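Non-sulfated chondroitin lyase E66 (Autographa californica nucleopolyhedrovirus, PDB 3VSN) degrades non-sulfated chondroitin as a lyase of the viral envelope, is essential for oral infectivity, and may breach the peritrophic matrix of the insect host's midgut. Local coordinates at residues I213-Q217 against G218-I222; A586-Y590 against P591-V595. All blocks are in the same frame, centred on the assembly; numbering follows the deposited sequence.

Contact 1: I213-Q217 against G218-I222; sequences IRQEQ and GIQEI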
loop_
_atom_site.group_PDB
_atom_site.type_symbol
_atom_site.label_atom_id
_atom_site.label_comp_id
_atom_site.label_asym_id
_atom_site.label_seq_id
_atom_site.Cartn_x
_atom_site.Cartn_y
_atom_site.Cartn_z
ATOM N N ILE A 213 -7.302 -34.272 1.458
ATOM C CA ILE A 213 -8.006 -32.987 1.512
ATOM C C ILE A 213 -7.696 -32.144 0.269
ATOM O O ILE A 213 -8.590 -31.524 -0.311
ATOM C CB ILE A 213 -7.657 -32.211 2.806
ATOM C CG1 ILE A 213 -8.048 -33.032 4.043
ATOM C CG2 ILE A 213 -8.360 -30.858 2.835
ATOM C CD1 ILE A 213 -7.230 -32.731 5.281
ATOM N N ARG A 214 -6.426 -32.146 -0.132
ATOM C CA ARG A 214 -5.953 -31.451 -1.332
ATOM C C ARG A 214 -6.800 -31.759 -2.574
ATOM O O ARG A 214 -7.086 -30.863 -3.377
ATOM C CB ARG A 214 -4.478 -31.798 -1.580
ATOM C CG ARG A 214 -4.043 -31.798 -3.039
ATOM C CD ARG A 214 -3.272 -30.548 -3.417
ATOM N NE ARG A 214 -1.883 -30.627 -2.975
ATOM C CZ ARG A 214 -0.887 -29.892 -3.469
ATOM N NH1 ARG A 214 -1.108 -29.013 -4.440
ATOM N NH2 ARG A 214 0.339 -30.045 -2.992
ATOM N N GLN A 215 -7.211 -33.019 -2.711
ATOM C CA GLN A 215 -7.920 -33.480 -3.907
ATOM C C GLN A 215 -9.400 -33.097 -3.962
ATOM O O GLN A 215 -10.030 -33.211 -5.018
ATOM C CB GLN A 215 -7.743 -34.994 -4.096
ATOM C CG GLN A 215 -6.336 -35.409 -4.514
ATOM C CD GLN A 215 -5.835 -34.674 -5.752
ATOM O OE1 GLN A 215 -6.504 -34.648 -6.789
ATOM N NE2 GLN A 215 -4.651 -34.076 -5.647
ATOM N N GLU A 216 -9.954 -32.645 -2.838
ATOM C CA GLU A 216 -11.357 -32.222 -2.789
ATOM C C GLU A 216 -11.615 -31.047 -3.727
ATOM O O GLU A 216 -10.755 -30.177 -3.891
ATOM C CB GLU A 216 -11.767 -31.845 -1.365
ATOM C CG GLU A 216 -11.623 -32.966 -0.345
ATOM C CD GLU A 216 -12.046 -32.544 1.050
ATOM O OE1 GLU A 216 -12.909 -31.647 1.167
ATOM O OE2 GLU A 216 -11.520 -33.111 2.030
ATOM N N GLN A 217 -12.804 -31.033 -4.332
ATOM C CA GLN A 217 -13.206 -30.005 -5.297
ATOM C C GLN A 217 -13.095 -28.584 -4.734
ATOM O O GLN A 217 -12.592 -27.681 -5.411
ATOM C CB GLN A 217 -14.633 -30.276 -5.797
ATOM C CG GLN A 217 -15.193 -29.232 -6.763
ATOM C CD GLN A 217 -16.656 -29.471 -7.117
ATOM O OE1 GLN A 217 -17.254 -30.477 -6.727
ATOM N NE2 GLN A 217 -17.238 -28.540 -7.864
ATOM N N GLY A 218 -13.568 -28.400 -3.499
ATOM C CA GLY A 218 -13.530 -27.097 -2.830
ATOM C C GLY A 218 -12.120 -26.565 -2.638
ATOM O O GLY A 218 -11.853 -25.389 -2.894
ATOM N N ILE A 219 -11.221 -27.438 -2.192
ATOM C CA ILE A 219 -9.812 -27.094 -1.992
ATOM C C ILE A 219 -9.132 -26.765 -3.328
ATOM O O ILE A 219 -8.311 -25.847 -3.403
ATOM C CB ILE A 219 -9.064 -28.214 -1.217
ATOM C CG1 ILE A 219 -9.595 -28.329 0.225
ATOM C CG2 ILE A 219 -7.551 -28.004 -1.221
ATOM C CD1 ILE A 219 -9.207 -27.193 1.156
ATOM N N GLN A 220 -9.499 -27.498 -4.379
ATOM C CA GLN A 220 -8.990 -27.237 -5.730
ATOM C C GLN A 220 -9.371 -25.838 -6.223
ATOM O O GLN A 220 -8.569 -25.170 -6.875
ATOM C CB GLN A 220 -9.465 -28.309 -6.715
ATOM C CG GLN A 220 -8.818 -29.673 -6.512
ATOM C CD GLN A 220 -7.372 -29.725 -6.977
ATOM O OE1 GLN A 220 -6.472 -30.061 -6.206
ATOM N NE2 GLN A 220 -7.143 -29.392 -8.242
ATOM N N GLU A 221 -10.586 -25.399 -5.899
ATOM C CA GLU A 221 -11.030 -24.041 -6.217
ATOM C C GLU A 221 -10.178 -22.993 -5.491
ATOM O O GLU A 221 -9.771 -21.991 -6.090
ATOM C CB GLU A 221 -12.510 -23.852 -5.879
ATOM C CG GLU A 221 -13.454 -24.627 -6.788
ATOM C CD GLU A 221 -14.919 -24.456 -6.428
ATOM O OE1 GLU A 221 -15.255 -23.604 -5.577
ATOM O OE2 GLU A 221 -15.750 -25.182 -7.012
ATOM N N ILE A 222 -9.902 -23.243 -4.210
ATOM C CA ILE A 222 -9.084 -22.340 -3.398
ATOM C C ILE A 222 -7.637 -22.292 -3.900
ATOM O O ILE A 222 -7.047 -21.212 -3.980
ATOM C CB ILE A 222 -9.152 -22.689 -1.888
ATOM C CG1 ILE A 222 -10.555 -22.396 -1.344
ATOM C CG2 ILE A 222 -8.104 -21.909 -1.095
ATOM C CD1 ILE A 222 -10.821 -22.959 0.035
#

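Contact 2: A586-Y590 against P591-V595; sequences ALFNY and PWVMV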
loop_
_atom_site.group_PDB
_atom_site.type_symbol
_atom_site.label_atom_id
_atom_site.label_comp_id
_atom_site.label_asym_id
_atom_site.label_seq_id
_atom_site.Cartn_x
_atom_site.Cartn_y
_atom_site.Cartn_z
ATOM N N ALA A 586 21.067 12.585 -11.873
ATOM C CA ALA A 586 19.869 12.185 -12.597
ATOM C C ALA A 586 19.607 13.132 -13.752
ATOM O O ALA A 586 20.001 14.300 -13.710
ATOM C CB ALA A 586 18.665 12.123 -11.664
ATOM N N LEU A 587 18.946 12.621 -14.784
ATOM C CA LEU A 587 18.554 13.443 -15.910
ATOM C C LEU A 587 17.111 13.170 -16.266
ATOM O O LEU A 587 16.718 12.019 -16.463
ATOM C CB LEU A 587 19.444 13.183 -17.128
ATOM C CG LEU A 587 19.163 14.103 -18.321
ATOM C CD1 LEU A 587 19.629 15.527 -18.033
ATOM C CD2 LEU A 587 19.835 13.569 -19.573
ATOM N N PHE A 588 16.331 14.240 -16.329
ATOM C CA PHE A 588 14.975 14.174 -16.827
ATOM C C PHE A 588 15.002 14.870 -18.177
ATOM O O PHE A 588 15.321 16.055 -18.259
ATOM C CB PHE A 588 14.009 14.888 -15.871
ATOM C CG PHE A 588 14.011 14.334 -14.468
ATOM C CD1 PHE A 588 13.149 13.298 -14.114
ATOM C CD2 PHE A 588 14.868 14.853 -13.496
ATOM C CE1 PHE A 588 13.143 12.785 -12.821
ATOM C CE2 PHE A 588 14.869 14.340 -12.201
ATOM C CZ PHE A 588 14.005 13.306 -11.867
ATOM N N ASN A 589 14.711 14.134 -19.238
ATOM C CA ASN A 589 14.650 14.728 -20.575
ATOM C C ASN A 589 13.531 14.065 -21.348
ATOM O O ASN A 589 13.767 13.220 -22.211
ATOM C CB ASN A 589 15.985 14.603 -21.320
ATOM C CG ASN A 589 16.019 15.423 -22.604
ATOM O OD1 ASN A 589 15.356 16.459 -22.712
ATOM N ND2 ASN A 589 16.792 14.964 -23.583
ATOM N N TYR A 590 12.304 14.446 -21.006
ATOM C CA TYR A 590 11.117 13.779 -21.525
ATOM C C TYR A 590 11.242 13.435 -23.016
ATOM O O TYR A 590 11.530 14.320 -23.823
ATOM C CB TYR A 590 9.854 14.609 -21.269
ATOM C CG TYR A 590 8.639 13.758 -21.478
ATOM C CD1 TYR A 590 8.051 13.653 -22.734
ATOM C CD2 TYR A 590 8.131 12.987 -20.440
ATOM C CE1 TYR A 590 6.960 12.829 -22.944
ATOM C CE2 TYR A 590 7.042 12.162 -20.636
ATOM C CZ TYR A 590 6.461 12.089 -21.888
ATOM O OH TYR A 590 5.383 11.270 -22.081
ATOM N N PRO A 591 10.988 12.163 -23.393
ATOM C CA PRO A 591 10.407 11.059 -22.614
ATOM C C PRO A 591 11.379 10.222 -21.770
ATOM O O PRO A 591 10.943 9.299 -21.069
ATOM C CB PRO A 591 9.782 10.179 -23.701
ATOM C CG PRO A 591 10.698 10.352 -24.865
ATOM C CD PRO A 591 11.182 11.779 -24.808
ATOM N N TRP A 592 12.669 10.539 -21.839
ATOM C CA TRP A 592 13.695 9.745 -21.166
ATOM C C TRP A 592 13.973 10.190 -19.759
ATOM O O TRP A 592 13.912 11.378 -19.446
ATOM C CB TRP A 592 14.978 9.740 -21.992
ATOM C CG TRP A 592 14.798 8.974 -23.276
ATOM C CD1 TRP A 592 14.523 9.483 -24.545
ATOM C CD2 TRP A 592 14.831 7.519 -23.447
ATOM N NE1 TRP A 592 14.399 8.470 -25.461
ATOM C CE2 TRP A 592 14.577 7.266 -24.869
ATOM C CE3 TRP A 592 15.053 6.440 -22.597
ATOM C CZ2 TRP A 592 14.546 5.979 -25.392
ATOM C CZ3 TRP A 592 15.017 5.148 -23.135
ATOM C CH2 TRP A 592 14.772 4.925 -24.500
ATOM N N VAL A 593 14.265 9.222 -18.897
ATOM C CA VAL A 593 14.767 9.500 -17.555
ATOM C C VAL A 593 15.995 8.620 -17.321
ATOM O O VAL A 593 16.060 7.492 -17.825
ATOM C CB VAL A 593 13.679 9.297 -16.462
ATOM C CG1 VAL A 593 13.323 7.824 -16.283
ATOM C CG2 VAL A 593 14.117 9.904 -15.132
ATOM N N MET A 594 16.966 9.144 -16.577
ATOM C CA MET A 594 18.226 8.446 -16.337
ATOM C C MET A 594 18.734 8.725 -14.932
ATOM O O MET A 594 18.602 9.846 -14.434
ATOM C CB MET A 594 19.288 8.895 -17.353
ATOM C CG MET A 594 20.630 8.183 -17.218
ATOM S SD MET A 594 22.035 9.156 -17.811
ATOM C CE MET A 594 22.317 10.190 -16.381
ATOM N N VAL A 595 19.312 7.704 -14.303
ATOM C CA VAL A 595 20.004 7.863 -13.027
ATOM C C VAL A 595 21.370 7.199 -13.123
ATOM O O VAL A 595 21.486 6.088 -13.642
ATOM C CB VAL A 595 19.204 7.259 -11.848
ATOM C CG1 VAL A 595 19.989 7.370 -10.544
ATOM C CG2 VAL A 595 17.862 7.962 -11.702
#

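Contact 1: I213-Q217 against G218-I222
The carbonyl oxygen of Glu216 takes the backbone N-H of Gln220, with N and O 3.0 Å apart and an N-H...O angle of 157°. Glu216 stands at the N-cap of helix 217-225, so this i to i+4 bond closes the helix's first turn. The next bond follows one residue on, Glu221 N to Gln217 O at 3.1 Å. Just before the cap, Glu216 N bonds to Ile213 O at 3.1 Å and turns the chain toward the next helix. The bend brings Ile219 back against Ile213 and Arg214. With chi1 at -66°, CG1 of Ile219 is anti to its own carbonyl carbon and comes down on Ile213, 3.4 Å from the backbone O and 3.8 Å from the CG2 branch. The other branch of Ile219, CG2, rests 3.6 Å from Arg214 O, so the two branches lie over the carbonyl oxygens of Ile213 and Arg214. On the outer side, Gln217 and Glu221 run alongside one another, pointing the same way, one helical turn apart. Their amide and carboxylate planes are twisted 76° from each other, and Gln217 NE2 stays 3.8 Å from Glu221 OE2, which makes this loose companionship and not a tight polar pair. The Glu216 carboxylate is engaged elsewhere: its oxygens are hydrogen-bonded to Tyr199 OH and Gln203 NE2 on helix 189-205. This corner between two consecutive helices belongs to the alpha/alpha toroid, and the Glu221 side chain lies about 11 Å from those of the catalytic Asn191 and Tyr254. Ile213 and Ile219 pack on helix 189-205, while Arg214 and Ile219 also touch Phe269 of helix 262-269.

Contact 2: A586-Y590 against P591-V595
A beta hairpin with a two-residue turn, Tyr590-Pro591, joins strands 584-589 and 592-597; the peptide bond between those two residues is cis. The backbone angles of the two residues fit a type VIa turn. The cis geometry lays Pro591 over the tyrosine: its CA sits 3.5 Å from the Tyr590 ring centroid, 17° off the normal, a CH-pi contact over one face. Tyr590 turns its ring there with CG anti to the backbone N (chi1 -165°), and Pro591 CB follows toward the ring's rim, 3.9 Å from Tyr590 CE1. Beside the turn, Asn589 and Trp592 form a hydrogen-bonded pair. Asn589 N reaches Trp592 O at 2.9 Å, whereas the return bond, Trp592 N to Asn589 O, approaches from well above the carbonyl plane, consistent with the tight turn. Farther from the turn, Leu587 and Met594 repeat the pairing, with Leu587 N to Met594 O at 2.8 Å. These strands lie within an antiparallel sheet, probably part of the beta-sandwich region, flanked by strands 575-579 and 600-605. Ala586, Phe588, Val593 and Val595 share the face on which Val593 and Val595 meet strand 414-421 of another sheet. There Val593 CG2 comes obliquely to the Phe588 ring, 3.7 Å from CD1, the two side chains lying abreast. On the reverse face Met594 curls at chi3 to bring CE within 4.2 Å of Leu587 CB. The Tyr590 ring also meets Tyr431 edge-to-face and Lys443 in a cation-pi contact.

Contact 1 comes first along the chain and is complete long before contact 2 begins; their centres lie 50 Å apart and their nearest atoms about 38 Å, so neither touches the other. They share no helix or sheet. Residues 213-222 turn a corner between helices of the alpha-helical lyase domain, in the part that carries Asn191, His246 and Tyr254. Residues 586-595 form a hairpin in the middle of a seven-stranded antiparallel sheet, probably part of the beta-sandwich region, away from the annotated sites. Together they sample the two architectures of this lyase: a helical toroid that also carries catalytic residues, and a strand-built region at the other end of the molecule.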